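Local structure of phosphoribosylaminoimidazole carboxylase, ATPase subunit (Thermus thermophilus, 3AW8) at residues L184-R189 with A194-V199; F279-R284 with L289-T294; K101-G106 with M234-Y239; L60-Y65 with A285-P290; A15-P20 with E275-E280. The protein probably catalyses the ATP-dependent joining of hydrogencarbonate to 5-aminoimidazole ribonucleotide, giving N5-carboxyaminoimidazole ribonucleotide for purine biosynthesis. One frame throughout, in Å; residues are numbered along the deposited sequence.

Interaction 1 of 5, residues L184-R189 with A194-V199; sequences LAVRGR and AFYPLV
Ala185 and Phe195 face each other as the non-hydrogen-bonded pair of an antiparallel beta hairpin, and Val186 and Ala194 form the hydrogen-bonded pair beside them. In that second pair Val186 N reaches Ala194 O at 3.0 Å and Ala194 N returns to Val186 O at 2.9 Å. Beyond them Tyr196 N donates to Leu184 O (3.1 Å), nearly along the C=O axis. The same Leu184 O lies in the plane of the Tyr196 ring, at its edge, 3.4 Å from CD2, while Leu184 CB meets CD2 too. Val186 holds CG1 between its backbone N and carbonyl carbon (chi1 40°), which brings this branch 3.6 Å from Ala194 CB. On the other face Ala185 CB approaches Phe195 CD1 at 3.7 Å, obliquely to the ring. The Tyr196 hydroxyl is bonded to Thr276 O. The hairpin belongs to the large antiparallel sheet of the ATP-grasp fold: Ala185 and Phe195 pack on Met234 of helix 220-237, whereas Val186 and Tyr196 turn to helix 278-287.

Interaction 2 of 5, residues F279-R284 with L289-T294; sequences FENHLR and LPLGST
Leu289 N donates to Arg284 O at 2.9 Å, the long backbone bond of the Schellman motif that ends helix 278-287, and the chain then runs back beside the helix as an extended loop. Arg284 spans the two. Its CB and CG pass Pro290 O at van der Waals range, and CD lies 3.9 Å from that same Pro290 O. The chain bends at chi3 (82°), turning the guanidinium edge to the loop. NE and NH2 grip the one carbonyl side-on, with NE to Pro290 O at 2.9 Å and in the carbonyl plane, and NH2 to Pro290 O at 3.3 Å from above that plane. One face of the group lies over Gly292, whose lack of a side chain lets it come close. A leucine in place of Arg284 would probably leave Pro290 O without its two donors and Glu280 without its counter-charge. Leu316 of the second subunit packs on Arg284 and Leu289. At the tip, NH1 makes a salt bridge with Glu280 OE1, 2.6 Å away and one helical turn back.

Interaction 3 of 5, residues K101-G106 with M234-Y239; sequences KTFFQG and MEALDY
Phe103 on helix 97-107 and Ala236 near the end of helix 220-237 bring the two backbones no nearer than 9.4 Å between their CA atoms, so the gap is bridged by side chains alone. Helix 220-237 finishes here in a Schellman motif, with Asp238 at positive phi and Tyr239 N bonded to Met234 O at 2.7 Å. Phe103 does most of the reaching: its CG stands anti to the backbone N (chi1 171°), which carries the ring over to helix 220-237. The far end of the ring does the touching. CZ lies 3.6 Å from Leu237 CG and 3.8 Å from Leu237 CD1, and CE2 is 3.9 Å from Leu237 CD2, so the leucine's branched end comes obliquely against the ring's outer end from one side, and Ala236 CB meets the same CZ from the other, at 4.0 Å. No polar group takes part across the contact. With Leu237 cut back to an alanine, a gap is likely to open beside CZ and CE2 of Phe103, leaving the ring little more than Ala236 to rest on from this helix. Val93 of helix 88-94 touches both Phe103 and Leu237, placing a third helix against the pair, while next door Phe104 stacks on Phe256 and Met234 packs against strand 179-187.

Interaction 4 of 5, residues L60-Y65 with A285-P290; sequences LALVTY and AVLGLP
Leu62 of strand 62-65 pushes its forked end onto the last turn of helix 278-287 and makes the whole of the close contact. Its CG sits between the backbone N and the carbonyl carbon (chi1 69°), a torsion that carries CG towards the helix, from where CD1 and CD2 both reach it. CD2 goes deepest, lying 3.4 Å from Leu287 CD1 and beside the carbonyl of Val286. CD1 meets Val286 CG2 at 4.0 Å, and the leucine crosses both helical side chains at about a right angle. The contact is thus wholly apolar in its side chains. Away from this point the two segments diverge. Thr64 comes no nearer than 4.6 Å, between its OG1 and Val286 CG1, and spends that hydroxyl on Tyr85 O and His282 NE2 instead. Towards the solvent side, the exposed Ala61 has its CB 6.1 Å from Leu287 CD1. The helix itself stops just past the contact, where Gly288 takes a positive phi (84°), a conformation in which a side chain would crowd the preceding carbonyl. Strand 62-65 belongs to the parallel, Rossmann-like sheet of the preATP-grasp domain, between strand 2-5 and the chain around Pro83 and Tyr85, to which Val63 is hydrogen-bonded; on the helix, Val286 rests on Tyr85 and Leu287 on Leu23.

Interaction 5 of 5, residues A15-P20 with E275-E280; sequences ALAGYP and ETSQFE
Ala17 meets Phe279 and Glu280 in a small, mostly apolar helix-to-helix contact, where the end of helix 9-18 in the preATP-grasp domain touches the first turn of helix 278-287. The backbones approach closely, with Ala17 CA 5.3 Å from Glu280 CA, and the small alanine permits this. Its methyl is the only side-chain group the first helix offers here: Ala17 CB lies 3.6 Å from Phe279 CB and 3.8 Å from Glu280 N. Phe279 touches with its CB only, since chi1 of -57° leads the ring away, with one face over Gln278 CG. Ser277, at the N-cap of helix 278-287, accepts from Glu280 N at OG (2.9 Å), a nearly straight capping bond of 167° that fixes the backbone NH group beside the alanine methyl. A water adds a polar bridge at the margin. It donates to Ala17 O at 2.9 Å and, more weakly, to Glu280 OE2, which the extended chain of Glu280 carries out to it; OE1 of the same carboxylate is taken by Arg284. The Phe279 ring continues along helix 9-18 onto Met13 and Leu14, while nearby Tyr19 O accepts from Arg12 of the second subunit.

Overall arrangement
Helix 278-287 ties most of these contacts together: interactions 2, 4 and 5 all use it, with interactions 2 and 5 sharing Phe279 and Glu280 and their centres about 8 Å apart. His282 NE2 joins Thr64 OG1 at 2.9 Å between interactions 2 and 4. Interaction 1 packs against the helix, its centre about 9 Å from that of interaction 2, and Tyr196 OH reaches Thr276 O (2.8 Å) in interaction 5. On its other face it meets interaction 3 through Arg187 NH2 and Tyr239 O at 2.7 Å. Bound AMP lies about 14 Å from the Leu184 side chain, and interactions 2, 4 and 5 reach the second subunit instead.

Interaction 1 of 5, residues L184-R189 with A194-V199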
# COMPACT_ATOMS: atom_id res chain seq x y z
N LEU A 184 -15.14 -2.43 -12.99
CA LEU A 184 -14.65 -1.16 -12.49
C LEU A 184 -13.98 -0.47 -13.68
O LEU A 184 -13.13 -1.05 -14.34
CB LEU A 184 -13.63 -1.36 -11.36
CG LEU A 184 -14.11 -1.96 -10.03
CD1 LEU A 184 -15.41 -1.29 -9.63
CD2 LEU A 184 -14.32 -3.46 -10.16
N ALA A 185 -14.39 0.76 -13.96
CA ALA A 185 -13.82 1.50 -15.07
C ALA A 185 -13.34 2.85 -14.57
O ALA A 185 -13.80 3.34 -13.54
CB ALA A 185 -14.86 1.69 -16.18
N VAL A 186 -12.43 3.46 -15.30
CA VAL A 186 -11.91 4.75 -14.89
C VAL A 186 -11.63 5.67 -16.07
O VAL A 186 -11.18 5.23 -17.13
CB VAL A 186 -10.63 4.57 -14.04
CG1 VAL A 186 -9.78 3.45 -14.61
CG2 VAL A 186 -9.84 5.86 -13.98
N ARG A 187 -11.92 6.95 -15.88
CA ARG A 187 -11.70 7.94 -16.91
C ARG A 187 -11.03 9.15 -16.29
O ARG A 187 -11.58 9.78 -15.38
CB ARG A 187 -13.04 8.34 -17.54
CG ARG A 187 -12.94 9.37 -18.67
CD ARG A 187 -14.29 9.54 -19.37
NE ARG A 187 -14.25 10.58 -20.40
CZ ARG A 187 -14.31 11.89 -20.16
NH1 ARG A 187 -14.25 12.75 -21.16
NH2 ARG A 187 -14.44 12.33 -18.92
N GLY A 188 -9.83 9.46 -16.77
CA GLY A 188 -9.09 10.60 -16.27
C GLY A 188 -9.69 11.94 -16.65
O GLY A 188 -10.61 12.03 -17.46
N ARG A 189 -9.16 13.00 -16.06
CA ARG A 189 -9.63 14.35 -16.32
C ARG A 189 -9.26 14.71 -17.75
O ARG A 189 -9.90 15.55 -18.39
CB ARG A 189 -8.96 15.32 -15.34
CG ARG A 189 -9.62 16.68 -15.26
CD ARG A 189 -9.13 17.44 -14.04
NE ARG A 189 -7.70 17.76 -14.13
CZ ARG A 189 -6.97 18.18 -13.10
NH1 ARG A 189 -7.52 18.34 -11.90
NH2 ARG A 189 -5.68 18.45 -13.28
N ALA A 194 -9.61 3.48 -18.88
CA ALA A 194 -9.00 2.20 -18.54
C ALA A 194 -10.07 1.30 -17.96
O ALA A 194 -11.06 1.79 -17.41
CB ALA A 194 -7.89 2.41 -17.54
N PHE A 195 -9.88 -0.02 -18.06
CA PHE A 195 -10.87 -0.96 -17.55
C PHE A 195 -10.21 -2.13 -16.83
O PHE A 195 -9.16 -2.63 -17.26
CB PHE A 195 -11.72 -1.49 -18.71
CG PHE A 195 -12.33 -0.41 -19.55
CD1 PHE A 195 -13.62 0.05 -19.30
CD2 PHE A 195 -11.58 0.22 -20.55
CE1 PHE A 195 -14.15 1.12 -20.02
CE2 PHE A 195 -12.11 1.29 -21.27
CZ PHE A 195 -13.40 1.74 -21.01
N TYR A 196 -10.82 -2.57 -15.73
CA TYR A 196 -10.31 -3.69 -14.94
C TYR A 196 -10.98 -4.95 -15.42
O TYR A 196 -12.04 -4.90 -16.05
CB TYR A 196 -10.63 -3.51 -13.45
CG TYR A 196 -9.76 -2.51 -12.73
CD1 TYR A 196 -8.54 -2.89 -12.17
CD2 TYR A 196 -10.12 -1.17 -12.68
CE1 TYR A 196 -7.69 -1.95 -11.58
CE2 TYR A 196 -9.29 -0.22 -12.10
CZ TYR A 196 -8.07 -0.61 -11.56
OH TYR A 196 -7.23 0.35 -11.06
N PRO A 197 -10.38 -6.11 -15.15
CA PRO A 197 -11.03 -7.34 -15.59
C PRO A 197 -12.41 -7.40 -14.94
O PRO A 197 -12.62 -6.78 -13.89
CB PRO A 197 -10.11 -8.43 -15.04
CG PRO A 197 -8.77 -7.77 -15.07
CD PRO A 197 -9.07 -6.39 -14.55
N LEU A 198 -13.36 -8.10 -15.55
CA LEU A 198 -14.68 -8.22 -14.95
C LEU A 198 -14.42 -8.93 -13.64
O LEU A 198 -13.38 -9.56 -13.47
CB LEU A 198 -15.61 -9.07 -15.83
CG LEU A 198 -16.34 -8.38 -16.99
CD1 LEU A 198 -17.08 -9.42 -17.81
CD2 LEU A 198 -17.33 -7.35 -16.44
N VAL A 199 -15.36 -8.82 -12.71
CA VAL A 199 -15.20 -9.46 -11.41
C VAL A 199 -16.50 -10.16 -11.06
O VAL A 199 -17.58 -9.63 -11.31
CB VAL A 199 -14.86 -8.40 -10.31
CG1 VAL A 199 -14.75 -9.07 -8.95
CG2 VAL A 199 -13.56 -7.69 -10.66

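Interaction 2 of 5, residues F279-R284 with L289-T294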
# COMPACT_ATOMS: atom_id res chain seq x y z
N PHE A 279 -8.04 2.61 -6.05
CA PHE A 279 -7.87 3.83 -5.27
C PHE A 279 -6.81 4.73 -5.89
O PHE A 279 -7.01 5.93 -6.01
CB PHE A 279 -7.51 3.49 -3.81
CG PHE A 279 -8.52 2.62 -3.14
CD1 PHE A 279 -9.79 3.10 -2.86
CD2 PHE A 279 -8.23 1.29 -2.84
CE1 PHE A 279 -10.76 2.27 -2.30
CE2 PHE A 279 -9.19 0.45 -2.28
CZ PHE A 279 -10.45 0.94 -2.01
N GLU A 280 -5.67 4.16 -6.28
CA GLU A 280 -4.65 4.99 -6.88
C GLU A 280 -5.15 5.55 -8.22
O GLU A 280 -4.94 6.73 -8.53
CB GLU A 280 -3.35 4.21 -7.10
CG GLU A 280 -2.27 5.08 -7.76
CD GLU A 280 -0.95 4.38 -7.99
OE1 GLU A 280 -0.19 4.85 -8.86
OE2 GLU A 280 -0.65 3.37 -7.30
N ASN A 281 -5.81 4.72 -9.02
CA ASN A 281 -6.32 5.17 -10.31
C ASN A 281 -7.37 6.27 -10.19
O ASN A 281 -7.39 7.21 -10.99
CB ASN A 281 -6.89 3.99 -11.10
CG ASN A 281 -6.00 3.61 -12.27
OD1 ASN A 281 -6.12 2.51 -12.82
ND2 ASN A 281 -5.12 4.51 -12.67
N HIS A 282 -8.23 6.17 -9.18
CA HIS A 282 -9.25 7.18 -8.98
C HIS A 282 -8.53 8.49 -8.75
O HIS A 282 -8.90 9.52 -9.31
CB HIS A 282 -10.11 6.86 -7.77
CG HIS A 282 -11.18 7.87 -7.50
ND1 HIS A 282 -12.37 7.90 -8.20
CD2 HIS A 282 -11.23 8.91 -6.64
CE1 HIS A 282 -13.10 8.91 -7.78
NE2 HIS A 282 -12.44 9.54 -6.83
N LEU A 283 -7.50 8.43 -7.92
CA LEU A 283 -6.70 9.60 -7.58
C LEU A 283 -6.00 10.15 -8.82
O LEU A 283 -6.00 11.36 -9.06
CB LEU A 283 -5.67 9.23 -6.50
CG LEU A 283 -5.84 9.72 -5.05
CD1 LEU A 283 -7.29 9.96 -4.70
CD2 LEU A 283 -5.21 8.70 -4.12
N ARG A 284 -5.41 9.26 -9.61
CA ARG A 284 -4.71 9.68 -10.81
C ARG A 284 -5.69 10.35 -11.77
O ARG A 284 -5.40 11.40 -12.36
CB ARG A 284 -4.00 8.49 -11.47
CG ARG A 284 -2.79 8.04 -10.66
CD ARG A 284 -2.31 6.62 -10.96
NE ARG A 284 -1.47 6.55 -12.15
CZ ARG A 284 -0.55 5.61 -12.37
NH1 ARG A 284 -0.33 4.65 -11.48
NH2 ARG A 284 0.15 5.62 -13.49
N LEU A 289 -3.57 12.97 -13.98
CA LEU A 289 -2.32 12.26 -14.21
C LEU A 289 -2.60 11.05 -15.08
O LEU A 289 -3.74 10.60 -15.18
CB LEU A 289 -1.72 11.80 -12.89
CG LEU A 289 -1.26 12.90 -11.93
CD1 LEU A 289 -1.06 12.31 -10.54
CD2 LEU A 289 0.02 13.52 -12.45
N PRO A 290 -1.57 10.52 -15.75
CA PRO A 290 -1.73 9.35 -16.60
C PRO A 290 -2.28 8.19 -15.76
O PRO A 290 -1.83 7.97 -14.64
CB PRO A 290 -0.32 9.07 -17.09
CG PRO A 290 0.29 10.45 -17.14
CD PRO A 290 -0.20 11.06 -15.86
N LEU A 291 -3.26 7.47 -16.27
CA LEU A 291 -3.83 6.36 -15.54
C LEU A 291 -2.84 5.21 -15.50
O LEU A 291 -2.02 5.07 -16.40
CB LEU A 291 -5.13 5.90 -16.20
CG LEU A 291 -6.42 6.60 -15.76
CD1 LEU A 291 -6.16 8.05 -15.37
CD2 LEU A 291 -7.43 6.51 -16.89
N GLY A 292 -2.90 4.41 -14.46
CA GLY A 292 -1.99 3.29 -14.34
C GLY A 292 -2.59 2.03 -14.92
O GLY A 292 -3.81 1.92 -15.09
N SER A 293 -1.73 1.08 -15.25
CA SER A 293 -2.14 -0.19 -15.82
C SER A 293 -3.13 -0.91 -14.91
O SER A 293 -2.99 -0.90 -13.68
CB SER A 293 -0.92 -1.07 -16.06
OG SER A 293 -1.30 -2.35 -16.52
N THR A 294 -4.13 -1.54 -15.52
CA THR A 294 -5.13 -2.28 -14.78
C THR A 294 -4.91 -3.79 -14.90
O THR A 294 -5.73 -4.59 -14.44
CB THR A 294 -6.54 -1.95 -15.29
OG1 THR A 294 -6.55 -2.06 -16.72
CG2 THR A 294 -6.94 -0.55 -14.89

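Interaction 3 of 5, residues K101-G106 with M234-Y239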
# COMPACT_ATOMS: atom_id res chain seq x y z
N LYS A 101 -31.85 3.25 -14.18
CA LYS A 101 -32.27 2.34 -15.24
C LYS A 101 -32.55 3.07 -16.56
O LYS A 101 -32.10 2.63 -17.62
CB LYS A 101 -33.51 1.56 -14.81
CG LYS A 101 -33.27 0.11 -14.41
CD LYS A 101 -32.50 -0.01 -13.11
CE LYS A 101 -32.72 -1.37 -12.46
NZ LYS A 101 -32.34 -2.52 -13.34
N THR A 102 -33.31 4.16 -16.50
CA THR A 102 -33.64 4.90 -17.72
C THR A 102 -32.37 5.40 -18.39
O THR A 102 -32.23 5.30 -19.60
CB THR A 102 -34.54 6.13 -17.44
OG1 THR A 102 -33.79 7.13 -16.75
CG2 THR A 102 -35.74 5.73 -16.60
N PHE A 103 -31.45 5.93 -17.58
CA PHE A 103 -30.18 6.44 -18.10
C PHE A 103 -29.42 5.38 -18.91
O PHE A 103 -29.02 5.64 -20.05
CB PHE A 103 -29.31 6.96 -16.95
CG PHE A 103 -27.90 7.30 -17.34
CD1 PHE A 103 -26.88 6.36 -17.22
CD2 PHE A 103 -27.59 8.56 -17.84
CE1 PHE A 103 -25.57 6.67 -17.58
CE2 PHE A 103 -26.28 8.88 -18.21
CZ PHE A 103 -25.27 7.93 -18.08
N PHE A 104 -29.22 4.20 -18.33
CA PHE A 104 -28.51 3.14 -19.04
C PHE A 104 -29.38 2.60 -20.17
O PHE A 104 -28.87 2.26 -21.24
CB PHE A 104 -28.11 2.01 -18.08
CG PHE A 104 -26.79 2.24 -17.40
CD1 PHE A 104 -26.65 3.19 -16.40
CD2 PHE A 104 -25.66 1.55 -17.82
CE1 PHE A 104 -25.42 3.45 -15.82
CE2 PHE A 104 -24.41 1.80 -17.25
CZ PHE A 104 -24.29 2.76 -16.25
N GLN A 105 -30.68 2.51 -19.92
CA GLN A 105 -31.59 2.02 -20.95
C GLN A 105 -31.47 2.96 -22.15
O GLN A 105 -31.60 2.53 -23.29
CB GLN A 105 -33.03 2.01 -20.43
CG GLN A 105 -34.06 1.82 -21.53
CD GLN A 105 -35.47 1.73 -20.98
OE1 GLN A 105 -35.89 0.70 -20.46
NE2 GLN A 105 -36.22 2.83 -21.08
N GLY A 106 -31.21 4.23 -21.87
CA GLY A 106 -31.07 5.21 -22.93
C GLY A 106 -29.73 5.17 -23.64
O GLY A 106 -29.58 5.73 -24.72
N MET A 234 -19.56 6.56 -18.99
CA MET A 234 -18.59 7.57 -18.58
C MET A 234 -18.57 8.82 -19.46
O MET A 234 -18.54 9.94 -18.95
CB MET A 234 -17.18 6.96 -18.53
CG MET A 234 -16.99 5.91 -17.45
SD MET A 234 -15.27 5.41 -17.28
CE MET A 234 -15.19 3.99 -18.36
N GLU A 235 -18.60 8.63 -20.78
CA GLU A 235 -18.58 9.76 -21.70
C GLU A 235 -19.89 10.53 -21.67
O GLU A 235 -19.91 11.75 -21.81
CB GLU A 235 -18.28 9.29 -23.11
CG GLU A 235 -16.96 8.56 -23.20
CD GLU A 235 -16.48 8.38 -24.62
OE1 GLU A 235 -17.21 7.77 -25.43
OE2 GLU A 235 -15.36 8.86 -24.91
N ALA A 236 -20.99 9.81 -21.46
CA ALA A 236 -22.29 10.44 -21.39
C ALA A 236 -22.35 11.38 -20.18
O ALA A 236 -23.02 12.41 -20.23
CB ALA A 236 -23.38 9.38 -21.26
N LEU A 237 -21.65 11.02 -19.11
CA LEU A 237 -21.64 11.82 -17.89
C LEU A 237 -20.42 12.70 -17.72
O LEU A 237 -20.33 13.45 -16.75
CB LEU A 237 -21.73 10.90 -16.67
CG LEU A 237 -22.97 10.07 -16.37
CD1 LEU A 237 -22.60 8.89 -15.49
CD2 LEU A 237 -24.03 10.94 -15.71
N ASP A 238 -19.47 12.62 -18.65
CA ASP A 238 -18.24 13.39 -18.52
C ASP A 238 -17.60 12.96 -17.21
O ASP A 238 -17.12 13.77 -16.42
CB ASP A 238 -18.53 14.89 -18.49
CG ASP A 238 -18.29 15.55 -19.83
OD1 ASP A 238 -19.03 15.26 -20.80
OD2 ASP A 238 -17.34 16.36 -19.91
N TYR A 239 -17.63 11.65 -17.00
CA TYR A 239 -17.11 11.04 -15.79
C TYR A 239 -15.61 11.20 -15.63
O TYR A 239 -14.85 11.09 -16.60
CB TYR A 239 -17.46 9.54 -15.78
CG TYR A 239 -17.52 8.95 -14.39
CD1 TYR A 239 -18.70 9.01 -13.65
CD2 TYR A 239 -16.40 8.38 -13.80
CE1 TYR A 239 -18.76 8.50 -12.36
CE2 TYR A 239 -16.45 7.87 -12.51
CZ TYR A 239 -17.63 7.93 -11.80
OH TYR A 239 -17.70 7.41 -10.53

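Interaction 4 of 5, residues L60-Y65 with A285-P290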
# COMPACT_ATOMS: atom_id res chain seq x y z
N LEU A 60 -8.76 23.48 -0.38
CA LEU A 60 -8.77 22.25 -1.16
C LEU A 60 -8.44 22.50 -2.62
O LEU A 60 -8.82 23.51 -3.21
CB LEU A 60 -10.12 21.56 -1.04
CG LEU A 60 -10.46 21.05 0.36
CD1 LEU A 60 -11.88 20.49 0.39
CD2 LEU A 60 -9.43 20.00 0.78
N ALA A 61 -7.71 21.56 -3.21
CA ALA A 61 -7.36 21.67 -4.61
C ALA A 61 -8.55 21.17 -5.41
O ALA A 61 -8.91 21.74 -6.43
CB ALA A 61 -6.14 20.83 -4.90
N LEU A 62 -9.17 20.10 -4.91
CA LEU A 62 -10.34 19.50 -5.56
C LEU A 62 -11.12 18.70 -4.52
O LEU A 62 -10.63 18.46 -3.42
CB LEU A 62 -9.90 18.59 -6.72
CG LEU A 62 -9.17 17.27 -6.43
CD1 LEU A 62 -10.18 16.16 -6.19
CD2 LEU A 62 -8.28 16.91 -7.61
N VAL A 63 -12.34 18.29 -4.87
CA VAL A 63 -13.17 17.53 -3.96
C VAL A 63 -13.80 16.34 -4.67
O VAL A 63 -14.33 16.48 -5.77
CB VAL A 63 -14.30 18.40 -3.38
CG1 VAL A 63 -15.25 17.54 -2.57
CG2 VAL A 63 -13.70 19.50 -2.51
N THR A 64 -13.73 15.18 -4.02
CA THR A 64 -14.31 13.96 -4.56
C THR A 64 -15.12 13.34 -3.40
O THR A 64 -15.11 13.88 -2.29
CB THR A 64 -13.19 13.00 -5.06
OG1 THR A 64 -13.77 11.84 -5.67
CG2 THR A 64 -12.28 12.58 -3.90
N TYR A 65 -15.82 12.24 -3.63
CA TYR A 65 -16.61 11.64 -2.55
C TYR A 65 -16.52 10.11 -2.52
O TYR A 65 -16.26 9.49 -3.54
CB TYR A 65 -18.07 12.08 -2.67
CG TYR A 65 -18.56 12.13 -4.09
CD1 TYR A 65 -18.37 13.27 -4.88
CD2 TYR A 65 -19.18 11.03 -4.68
CE1 TYR A 65 -18.78 13.31 -6.21
CE2 TYR A 65 -19.58 11.05 -6.02
CZ TYR A 65 -19.38 12.19 -6.78
OH TYR A 65 -19.78 12.20 -8.09
N ALA A 285 -6.88 9.76 -11.90
CA ALA A 285 -7.91 10.30 -12.76
C ALA A 285 -8.30 11.72 -12.38
O ALA A 285 -8.10 12.65 -13.16
CB ALA A 285 -9.14 9.41 -12.73
N VAL A 286 -8.84 11.90 -11.18
CA VAL A 286 -9.28 13.23 -10.75
C VAL A 286 -8.16 14.25 -10.70
O VAL A 286 -8.41 15.46 -10.61
CB VAL A 286 -9.97 13.19 -9.36
CG1 VAL A 286 -11.07 12.13 -9.36
CG2 VAL A 286 -8.94 12.93 -8.27
N LEU A 287 -6.92 13.77 -10.75
CA LEU A 287 -5.77 14.67 -10.67
C LEU A 287 -5.25 15.06 -12.05
O LEU A 287 -4.47 16.00 -12.17
CB LEU A 287 -4.66 14.01 -9.84
CG LEU A 287 -4.11 14.77 -8.62
CD1 LEU A 287 -5.18 15.64 -8.00
CD2 LEU A 287 -3.58 13.77 -7.61
N GLY A 288 -5.69 14.34 -13.07
CA GLY A 288 -5.26 14.64 -14.42
C GLY A 288 -3.93 13.99 -14.75
O GLY A 288 -3.24 14.39 -15.67
N LEU A 289 -3.57 12.97 -13.98
CA LEU A 289 -2.32 12.26 -14.21
C LEU A 289 -2.60 11.05 -15.08
O LEU A 289 -3.74 10.60 -15.18
CB LEU A 289 -1.72 11.80 -12.89
CG LEU A 289 -1.26 12.90 -11.93
CD1 LEU A 289 -1.06 12.31 -10.54
CD2 LEU A 289 0.02 13.52 -12.45
N PRO A 290 -1.57 10.52 -15.75
CA PRO A 290 -1.73 9.35 -16.60
C PRO A 290 -2.28 8.19 -15.76
O PRO A 290 -1.83 7.97 -14.64
CB PRO A 290 -0.32 9.07 -17.09
CG PRO A 290 0.29 10.45 -17.14
CD PRO A 290 -0.20 11.06 -15.86

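Interaction 5 of 5, residues A15-P20 with E275-E280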
# COMPACT_ATOMS: atom_id res chain seq x y z
N ALA A 15 -6.91 7.61 0.83
CA ALA A 15 -5.79 8.31 1.45
C ALA A 15 -4.53 7.46 1.51
O ALA A 15 -3.44 7.94 1.19
CB ALA A 15 -6.19 8.80 2.85
N LEU A 16 -4.66 6.19 1.91
CA LEU A 16 -3.49 5.30 2.00
C LEU A 16 -2.86 5.12 0.63
O LEU A 16 -1.65 5.01 0.51
CB LEU A 16 -3.88 3.93 2.58
CG LEU A 16 -4.35 3.98 4.04
CD1 LEU A 16 -4.85 2.60 4.48
CD2 LEU A 16 -3.22 4.45 4.93
N ALA A 17 -3.69 5.10 -0.41
CA ALA A 17 -3.15 4.95 -1.76
C ALA A 17 -2.54 6.27 -2.26
O ALA A 17 -1.69 6.27 -3.14
CB ALA A 17 -4.26 4.47 -2.72
N GLY A 18 -2.97 7.39 -1.67
CA GLY A 18 -2.47 8.68 -2.10
C GLY A 18 -1.19 9.20 -1.47
O GLY A 18 -0.44 9.95 -2.10
N TYR A 19 -0.93 8.83 -0.22
CA TYR A 19 0.28 9.31 0.44
C TYR A 19 1.56 8.94 -0.34
O TYR A 19 2.51 9.72 -0.38
CB TYR A 19 0.36 8.77 1.87
CG TYR A 19 -0.58 9.48 2.82
CD1 TYR A 19 -0.44 10.85 3.07
CD2 TYR A 19 -1.61 8.80 3.46
CE1 TYR A 19 -1.30 11.53 3.93
CE2 TYR A 19 -2.48 9.46 4.33
CZ TYR A 19 -2.32 10.83 4.55
OH TYR A 19 -3.16 11.49 5.41
N PRO A 20 1.61 7.75 -0.96
CA PRO A 20 2.84 7.42 -1.70
C PRO A 20 3.06 8.39 -2.86
O PRO A 20 4.18 8.51 -3.36
CB PRO A 20 2.58 6.00 -2.18
CG PRO A 20 1.69 5.45 -1.11
CD PRO A 20 0.73 6.58 -0.86
N GLU A 275 -2.08 -4.27 -11.21
CA GLU A 275 -0.89 -3.44 -11.24
C GLU A 275 -1.10 -2.08 -10.60
O GLU A 275 -0.16 -1.46 -10.11
CB GLU A 275 -0.38 -3.28 -12.67
CG GLU A 275 1.09 -2.88 -12.72
CD GLU A 275 1.98 -3.90 -12.01
OE1 GLU A 275 3.10 -3.54 -11.57
OE2 GLU A 275 1.57 -5.08 -11.91
N THR A 276 -2.34 -1.61 -10.62
CA THR A 276 -2.68 -0.31 -10.05
C THR A 276 -4.01 -0.48 -9.35
O THR A 276 -4.97 -0.98 -9.94
CB THR A 276 -2.85 0.78 -11.13
OG1 THR A 276 -1.72 0.76 -12.02
CG2 THR A 276 -2.93 2.16 -10.49
N SER A 277 -4.08 -0.05 -8.09
CA SER A 277 -5.32 -0.18 -7.35
C SER A 277 -6.35 0.80 -7.87
O SER A 277 -6.03 1.83 -8.50
CB SER A 277 -5.08 0.06 -5.85
OG SER A 277 -5.09 1.44 -5.55
N GLN A 278 -7.61 0.47 -7.62
CA GLN A 278 -8.68 1.33 -8.04
C GLN A 278 -8.52 2.67 -7.29
O GLN A 278 -8.82 3.73 -7.83
CB GLN A 278 -10.02 0.67 -7.71
CG GLN A 278 -10.32 0.58 -6.22
CD GLN A 278 -11.72 0.06 -5.96
OE1 GLN A 278 -12.63 0.28 -6.77
NE2 GLN A 278 -11.91 -0.62 -4.84
N PHE A 279 -8.04 2.61 -6.05
CA PHE A 279 -7.87 3.83 -5.27
C PHE A 279 -6.81 4.73 -5.89
O PHE A 279 -7.01 5.93 -6.01
CB PHE A 279 -7.51 3.49 -3.81
CG PHE A 279 -8.52 2.62 -3.14
CD1 PHE A 279 -9.79 3.10 -2.86
CD2 PHE A 279 -8.23 1.29 -2.84
CE1 PHE A 279 -10.76 2.27 -2.30
CE2 PHE A 279 -9.19 0.45 -2.28
CZ PHE A 279 -10.45 0.94 -2.01
N GLU A 280 -5.67 4.16 -6.28
CA GLU A 280 -4.65 4.99 -6.88
C GLU A 280 -5.15 5.55 -8.22
O GLU A 280 -4.94 6.73 -8.53
CB GLU A 280 -3.35 4.21 -7.10
CG GLU A 280 -2.27 5.08 -7.76
CD GLU A 280 -0.95 4.38 -7.99
OE1 GLU A 280 -0.19 4.85 -8.86
OE2 GLU A 280 -0.65 3.37 -7.30
O HOH W 1 -0.31 4.30 -4.84